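Long-range contacts in methionine-binding lipoprotein metQ (Bacillus subtilis subsp. subtilis, PDB 4GOT), which probably binds methionine and passes it to the membrane permease of the MetNPQ ABC transporter, and is also involved in methionine sulfoxide transport: residues Y43-N47 / F60-L66; L50-D56 / I208-K212. All coordinates share one frame; numbering follows the deposited sequence.

Interaction 1 of 2, residues Y43-N47 / F60-L66; sequences YKMYN and FQHIPYL. With MSE (selenomethionine), chain B.
The carboxamides of Asn47 and Gln61 approach from opposite directions, planes 31° apart, and exchange two reciprocal hydrogen bonds. Asn47 ND2 gives to Gln61 OE1 at 2.9 Å, and Gln61 NE2 returns a bond of 3.1 Å to a lone pair of Asn47 OD1. Asn47 OD1 also accepts from Asn58, and its ND2 gives to Glu69. With an alanine here, both polar ends of the Gln61 amide would probably lose their mates. Tyr46 and Phe60 form an offset stack, centroids 4.7 Å apart, and Tyr46 CB makes a CH-pi contact over the Phe60 face. The opposite face of Phe60 rests on Gln61 CB. Tyr43 and Tyr65 line the pocket of the bound selenomethionine, whose CE lies over the centre of both rings. With CG anti to the backbone N (chi1 -171°), Tyr65 brings its ring to the ligand methyl and Tyr43 CB. The hydroxyl of Tyr43 bonds to Asn180. His62 lies with a ring face against SE; its ND1 accepts from Tyr65 N as an N-cap, while NE2 bonds Glu116. Aromatic faces thus meet the ligand's apolar end, while polar groups are satisfied partly by the Asn47-Gln61 pair, partly by residues beyond the segments.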
loop_
_atom_site.group_PDB
_atom_site.type_symbol
_atom_site.label_atom_id
_atom_site.label_comp_id
_atom_site.label_asym_id
_atom_site.label_seq_id
_atom_site.Cartn_x
_atom_site.Cartn_y
_atom_site.Cartn_z
ATOM N N TYR A 43 -1.401 -10.059 0.412
ATOM C CA TYR A 43 -1.664 -9.197 -0.681
ATOM C C TYR A 43 -2.015 -9.971 -1.944
ATOM O O TYR A 43 -2.830 -9.498 -2.741
ATOM C CB TYR A 43 -0.394 -8.364 -0.985
ATOM C CG TYR A 43 -0.039 -7.134 -0.141
ATOM C CD1 TYR A 43 -0.929 -6.518 0.711
ATOM C CD2 TYR A 43 1.240 -6.562 -0.269
ATOM C CE1 TYR A 43 -0.576 -5.368 1.424
ATOM C CE2 TYR A 43 1.617 -5.427 0.435
ATOM C CZ TYR A 43 0.702 -4.831 1.290
ATOM O OH TYR A 43 1.078 -3.717 1.974
ATOM N N LYS A 44 -1.426 -11.146 -2.148
ATOM C CA LYS A 44 -1.649 -11.887 -3.403
ATOM C C LYS A 44 -3.078 -12.443 -3.496
ATOM O O LYS A 44 -3.548 -12.772 -4.580
ATOM C CB LYS A 44 -0.616 -13.015 -3.586
ATOM C CG LYS A 44 0.816 -12.592 -3.930
ATOM C CD LYS A 44 0.879 -11.685 -5.179
ATOM C CE LYS A 44 1.911 -12.111 -6.229
ATOM N NZ LYS A 44 3.282 -12.218 -5.664
HETATM N N MSE A 45 -3.767 -12.543 -2.355
HETATM C CA MSE A 45 -5.114 -13.083 -2.336
HETATM C C MSE A 45 -6.219 -12.158 -2.881
HETATM O O MSE A 45 -7.275 -12.637 -3.338
HETATM C CB MSE A 45 -5.483 -13.535 -0.908
HETATM C CG MSE A 45 -4.654 -14.700 -0.484
HETATM SE SE MSE A 45 -5.240 -15.355 1.272
HETATM C CE MSE A 45 -7.038 -15.976 0.780
ATOM N N TYR A 46 -6.004 -10.847 -2.821
ATOM C CA TYR A 46 -7.085 -9.876 -3.020
ATOM C C TYR A 46 -7.538 -9.812 -4.491
ATOM O O TYR A 46 -8.712 -9.891 -4.760
ATOM C CB TYR A 46 -6.649 -8.507 -2.493
ATOM C CG TYR A 46 -6.556 -8.484 -0.981
ATOM C CD1 TYR A 46 -5.399 -8.868 -0.317
ATOM C CD2 TYR A 46 -7.654 -8.109 -0.203
ATOM C CE1 TYR A 46 -5.346 -8.883 1.096
ATOM C CE2 TYR A 46 -7.610 -8.146 1.189
ATOM C CZ TYR A 46 -6.464 -8.517 1.845
ATOM O OH TYR A 46 -6.440 -8.473 3.238
ATOM N N ASN A 47 -6.608 -9.695 -5.437
ATOM C CA ASN A 47 -6.961 -9.675 -6.867
ATOM C C ASN A 47 -7.490 -11.010 -7.343
ATOM O O ASN A 47 -8.392 -11.068 -8.201
ATOM C CB ASN A 47 -5.767 -9.228 -7.700
ATOM C CG ASN A 47 -5.578 -7.729 -7.646
ATOM O OD1 ASN A 47 -6.569 -6.978 -7.497
ATOM N ND2 ASN A 47 -4.333 -7.270 -7.760
ATOM N N PHE A 60 -7.004 -2.393 -1.281
ATOM C CA PHE A 60 -5.724 -2.813 -0.678
ATOM C C PHE A 60 -4.455 -2.369 -1.408
ATOM O O PHE A 60 -3.405 -2.397 -0.781
ATOM C CB PHE A 60 -5.672 -4.359 -0.472
ATOM C CG PHE A 60 -5.230 -5.102 -1.699
ATOM C CD1 PHE A 60 -6.053 -5.173 -2.815
ATOM C CD2 PHE A 60 -3.928 -5.613 -1.798
ATOM C CE1 PHE A 60 -5.612 -5.797 -3.975
ATOM C CE2 PHE A 60 -3.492 -6.254 -2.950
ATOM C CZ PHE A 60 -4.347 -6.352 -4.033
ATOM N N GLN A 61 -4.528 -1.964 -2.693
ATOM C CA GLN A 61 -3.323 -1.798 -3.548
ATOM C C GLN A 61 -3.239 -0.448 -4.190
ATOM O O GLN A 61 -4.194 0.308 -4.151
ATOM C CB GLN A 61 -3.355 -2.854 -4.675
ATOM C CG GLN A 61 -4.354 -2.551 -5.801
ATOM C CD GLN A 61 -4.764 -3.762 -6.598
ATOM O OE1 GLN A 61 -3.923 -4.492 -7.127
ATOM N NE2 GLN A 61 -6.088 -3.991 -6.702
ATOM N N HIS A 62 -2.137 -0.188 -4.878
ATOM C CA HIS A 62 -1.999 1.031 -5.715
ATOM C C HIS A 62 -1.946 0.599 -7.196
ATOM O O HIS A 62 -1.962 -0.587 -7.495
ATOM C CB HIS A 62 -0.756 1.851 -5.330
ATOM C CG HIS A 62 0.462 1.023 -5.001
ATOM N ND1 HIS A 62 1.164 0.279 -5.942
ATOM C CD2 HIS A 62 1.115 0.848 -3.826
ATOM C CE1 HIS A 62 2.172 -0.338 -5.348
ATOM N NE2 HIS A 62 2.147 -0.041 -4.057
ATOM N N ILE A 63 -1.921 1.566 -8.109
ATOM C CA ILE A 63 -1.984 1.277 -9.549
ATOM C C ILE A 63 -0.751 0.447 -10.015
ATOM O O ILE A 63 -0.927 -0.520 -10.746
ATOM C CB ILE A 63 -2.202 2.562 -10.411
ATOM C CG1 ILE A 63 -3.610 3.152 -10.224
ATOM C CG2 ILE A 63 -1.882 2.332 -11.904
ATOM C CD1 ILE A 63 -3.679 4.640 -10.521
ATOM N N PRO A 64 0.484 0.811 -9.566
ATOM C CA PRO A 64 1.653 -0.013 -9.942
ATOM C C PRO A 64 1.493 -1.481 -9.494
ATOM O O PRO A 64 1.836 -2.404 -10.244
ATOM C CB PRO A 64 2.801 0.721 -9.249
ATOM C CG PRO A 64 2.392 2.189 -9.354
ATOM C CD PRO A 64 0.915 2.099 -8.970
ATOM N N TYR A 65 0.920 -1.703 -8.317
ATOM C CA TYR A 65 0.737 -3.070 -7.869
ATOM C C TYR A 65 -0.254 -3.798 -8.809
ATOM O O TYR A 65 -0.025 -4.934 -9.210
ATOM C CB TYR A 65 0.259 -3.127 -6.431
ATOM C CG TYR A 65 0.273 -4.553 -5.890
ATOM C CD1 TYR A 65 -0.818 -5.363 -6.024
ATOM C CD2 TYR A 65 1.404 -5.072 -5.245
ATOM C CE1 TYR A 65 -0.806 -6.672 -5.573
ATOM C CE2 TYR A 65 1.422 -6.390 -4.779
ATOM C CZ TYR A 65 0.306 -7.186 -4.952
ATOM O OH TYR A 65 0.263 -8.483 -4.457
ATOM N N LEU A 66 -1.379 -3.139 -9.104
ATOM C CA LEU A 66 -2.423 -3.680 -9.988
ATOM C C LEU A 66 -1.858 -4.014 -11.375
ATOM O O LEU A 66 -2.091 -5.104 -11.898
ATOM C CB LEU A 66 -3.623 -2.700 -10.110
ATOM C CG LEU A 66 -4.746 -3.209 -11.063
ATOM C CD1 LEU A 66 -5.361 -4.553 -10.590
ATOM C CD2 LEU A 66 -5.807 -2.126 -11.243
HETATM N N MSE B 300 -1.401 -0.277 1.484
HETATM C CA MSE B 300 -0.068 -0.556 0.872
HETATM C C MSE B 300 0.770 0.742 0.621
HETATM O O MSE B 300 0.220 1.644 0.049
HETATM O OXT MSE B 300 1.979 0.920 0.916
HETATM C CB MSE B 300 -0.289 -1.265 -0.474
HETATM C CG MSE B 300 0.925 -1.883 -1.091
HETATM SE SE MSE B 300 0.595 -2.581 -2.915
HETATM C CE MSE B 300 -0.425 -4.329 -2.366
#

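Interaction 2 of 2, residues L50-D56 / I208-K212; sequences LADKEVD and IAVRK
Leu50 O is gripped by two donors that arrive from opposite faces of its carbonyl plane: Arg211 NH1, at 2.9 Å, and the backbone amide Lys53 N. The same Arg211 NH1 spends a second hydrogen on Val55 O, also 2.9 Å away, in a bond that runs nearly along the C=O axis and lies in the guanidinium plane. One nitrogen therefore ties the last turn of helix 44-51 to the loop that follows it. The arginine reaches this position because its chain bends at chi3 (-63°), which swings the guanidinium back over the turn. There the helix ends in a Schellman motif, with Lys53 at positive phi, and Arg211, the last residue of strand 206-211, closes over that C-terminal turn. Such carbonyls at a helix end would be expected to favour a positive group. Lys53 CG packs against one guanidinium face, 3.8 Å from Arg211 NE, the two side chains crossing at about a right angle. Over the other face sits a water, which donates to Asp56 O and accepts from Arg211 N at 2.9 Å, bridging the two backbones. The carboxylate of Asp56 turns elsewhere, to a salt bridge with Lys219 and a bond from Val9 N. Beneath the polar cluster, Leu50 CD2 rests 4.1 Å from Ala209 CB, and Val210 CG1 touches Asp56 O at 3.6 Å.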
loop_
_atom_site.group_PDB
_atom_site.type_symbol
_atom_site.label_atom_id
_atom_site.label_comp_id
_atom_site.label_asym_id
_atom_site.label_seq_id
_atom_site.Cartn_x
_atom_site.Cartn_y
_atom_site.Cartn_z
ATOM N N LEU A 50 -11.211 -11.182 -6.384
ATOM C CA LEU A 50 -11.982 -10.337 -7.282
ATOM C C LEU A 50 -12.161 -10.995 -8.625
ATOM O O LEU A 50 -13.269 -11.147 -9.081
ATOM C CB LEU A 50 -11.283 -8.978 -7.461
ATOM C CG LEU A 50 -11.922 -7.868 -8.298
ATOM C CD1 LEU A 50 -13.364 -7.573 -7.887
ATOM C CD2 LEU A 50 -11.015 -6.628 -8.213
ATOM N N ALA A 51 -11.063 -11.422 -9.245
ATOM C CA ALA A 51 -11.100 -12.155 -10.519
ATOM C C ALA A 51 -11.964 -13.428 -10.430
ATOM O O ALA A 51 -12.643 -13.796 -11.399
ATOM C CB ALA A 51 -9.694 -12.519 -10.971
ATOM N N ASP A 52 -11.992 -14.063 -9.261
ATOM C CA ASP A 52 -12.820 -15.291 -9.048
ATOM C C ASP A 52 -14.301 -14.989 -8.736
ATOM O O ASP A 52 -15.106 -15.890 -8.550
ATOM C CB ASP A 52 -12.190 -16.168 -7.948
ATOM C CG ASP A 52 -10.873 -16.860 -8.403
ATOM O OD1 ASP A 52 -10.620 -16.975 -9.621
ATOM O OD2 ASP A 52 -10.078 -17.297 -7.538
ATOM N N LYS A 53 -14.665 -13.709 -8.707
ATOM C CA LYS A 53 -16.049 -13.261 -8.425
ATOM C C LYS A 53 -16.541 -13.575 -7.002
ATOM O O LYS A 53 -17.743 -13.673 -6.776
ATOM C CB LYS A 53 -17.044 -13.772 -9.485
ATOM C CG LYS A 53 -16.562 -13.532 -10.907
ATOM C CD LYS A 53 -17.597 -13.877 -11.954
ATOM C CE LYS A 53 -17.170 -13.299 -13.295
ATOM N NZ LYS A 53 -18.110 -13.711 -14.377
ATOM N N GLU A 54 -15.621 -13.714 -6.048
ATOM C CA GLU A 54 -15.996 -13.889 -4.629
ATOM C C GLU A 54 -16.302 -12.546 -3.992
ATOM O O GLU A 54 -16.934 -12.484 -2.963
ATOM C CB GLU A 54 -14.863 -14.522 -3.823
ATOM C CG GLU A 54 -14.456 -15.910 -4.263
ATOM C CD GLU A 54 -13.091 -16.300 -3.715
ATOM O OE1 GLU A 54 -12.619 -15.699 -2.714
ATOM O OE2 GLU A 54 -12.484 -17.214 -4.299
ATOM N N VAL A 55 -15.811 -11.468 -4.588
ATOM C CA VAL A 55 -16.115 -10.122 -4.096
ATOM C C VAL A 55 -16.425 -9.224 -5.298
ATOM O O VAL A 55 -16.161 -9.593 -6.444
ATOM C CB VAL A 55 -14.977 -9.575 -3.189
ATOM C CG1 VAL A 55 -14.709 -10.566 -2.041
ATOM C CG2 VAL A 55 -13.706 -9.331 -3.989
ATOM N N ASP A 56 -17.004 -8.066 -5.022
ATOM C CA ASP A 56 -17.327 -7.062 -6.058
ATOM C C ASP A 56 -16.155 -6.083 -6.291
ATOM O O ASP A 56 -16.012 -5.485 -7.363
ATOM C CB ASP A 56 -18.544 -6.208 -5.617
ATOM C CG ASP A 56 -19.855 -7.000 -5.521
ATOM O OD1 ASP A 56 -20.421 -7.298 -6.592
ATOM O OD2 ASP A 56 -20.368 -7.252 -4.389
ATOM N N ILE A 208 -9.714 1.575 -5.158
ATOM C CA ILE A 208 -10.724 0.571 -5.322
ATOM C C ILE A 208 -10.547 -0.056 -6.705
ATOM O O ILE A 208 -10.483 0.644 -7.703
ATOM C CB ILE A 208 -12.134 1.146 -5.115
ATOM C CG1 ILE A 208 -12.255 1.715 -3.691
ATOM C CG2 ILE A 208 -13.168 0.071 -5.413
ATOM C CD1 ILE A 208 -12.313 0.683 -2.554
ATOM N N ALA A 209 -10.396 -1.372 -6.730
ATOM C CA ALA A 209 -10.356 -2.138 -7.990
ATOM C C ALA A 209 -11.607 -3.015 -8.118
ATOM O O ALA A 209 -12.110 -3.554 -7.098
ATOM C CB ALA A 209 -9.088 -2.981 -8.078
ATOM N N VAL A 210 -12.089 -3.127 -9.362
ATOM C CA VAL A 210 -13.259 -3.919 -9.729
ATOM C C VAL A 210 -12.922 -4.710 -10.992
ATOM O O VAL A 210 -11.867 -4.504 -11.607
ATOM C CB VAL A 210 -14.519 -3.007 -9.912
ATOM C CG1 VAL A 210 -14.856 -2.255 -8.596
ATOM C CG2 VAL A 210 -14.323 -2.009 -11.075
ATOM N N ARG A 211 -13.804 -5.629 -11.373
ATOM C CA ARG A 211 -13.680 -6.314 -12.651
ATOM C C ARG A 211 -14.009 -5.374 -13.823
ATOM O O ARG A 211 -14.780 -4.428 -13.681
ATOM C CB ARG A 211 -14.551 -7.575 -12.678
ATOM C CG ARG A 211 -14.020 -8.658 -11.755
ATOM C CD ARG A 211 -14.748 -10.001 -11.936
ATOM N NE ARG A 211 -16.145 -9.810 -11.577
ATOM C CZ ARG A 211 -16.602 -9.641 -10.339
ATOM N NH1 ARG A 211 -15.798 -9.663 -9.295
ATOM N NH2 ARG A 211 -17.893 -9.432 -10.141
ATOM N N LYS A 212 -13.376 -5.613 -14.969
ATOM C CA LYS A 212 -13.535 -4.752 -16.146
ATOM C C LYS A 212 -15.005 -4.762 -16.521
ATOM O O LYS A 212 -15.634 -5.796 -16.487
ATOM C CB LYS A 212 -12.667 -5.265 -17.308
ATOM C CG LYS A 212 -12.701 -4.486 -18.628
ATOM C CD LYS A 212 -12.429 -5.456 -19.789
ATOM C CE LYS A 212 -11.838 -4.785 -21.028
ATOM N NZ LYS A 212 -12.888 -4.197 -21.904
HETATM O O HOH W 1 -16.196 -6.363 -10.007
#

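Helix 44-51 supplies one side of both contacts, its beginning to interaction 1 and its end to interaction 2, and both meet the same mixed sheet, in which strands 57-62 and 206-211 are neighbours. Their centres lie 11 Å apart, and they touch where Gln61 NE2 packs 3.5 Å from Ala209 CB. Interaction 1 is buried, about 8 Å from the centre of the chain, and combines aromatic packing with side-chain amide pairing beside the ligand. Interaction 2, about 18 Å from that centre, is partly buried, and there a charged side chain and a water engage backbone groups. Along the sequence the segments alternate, so the two contacts cross.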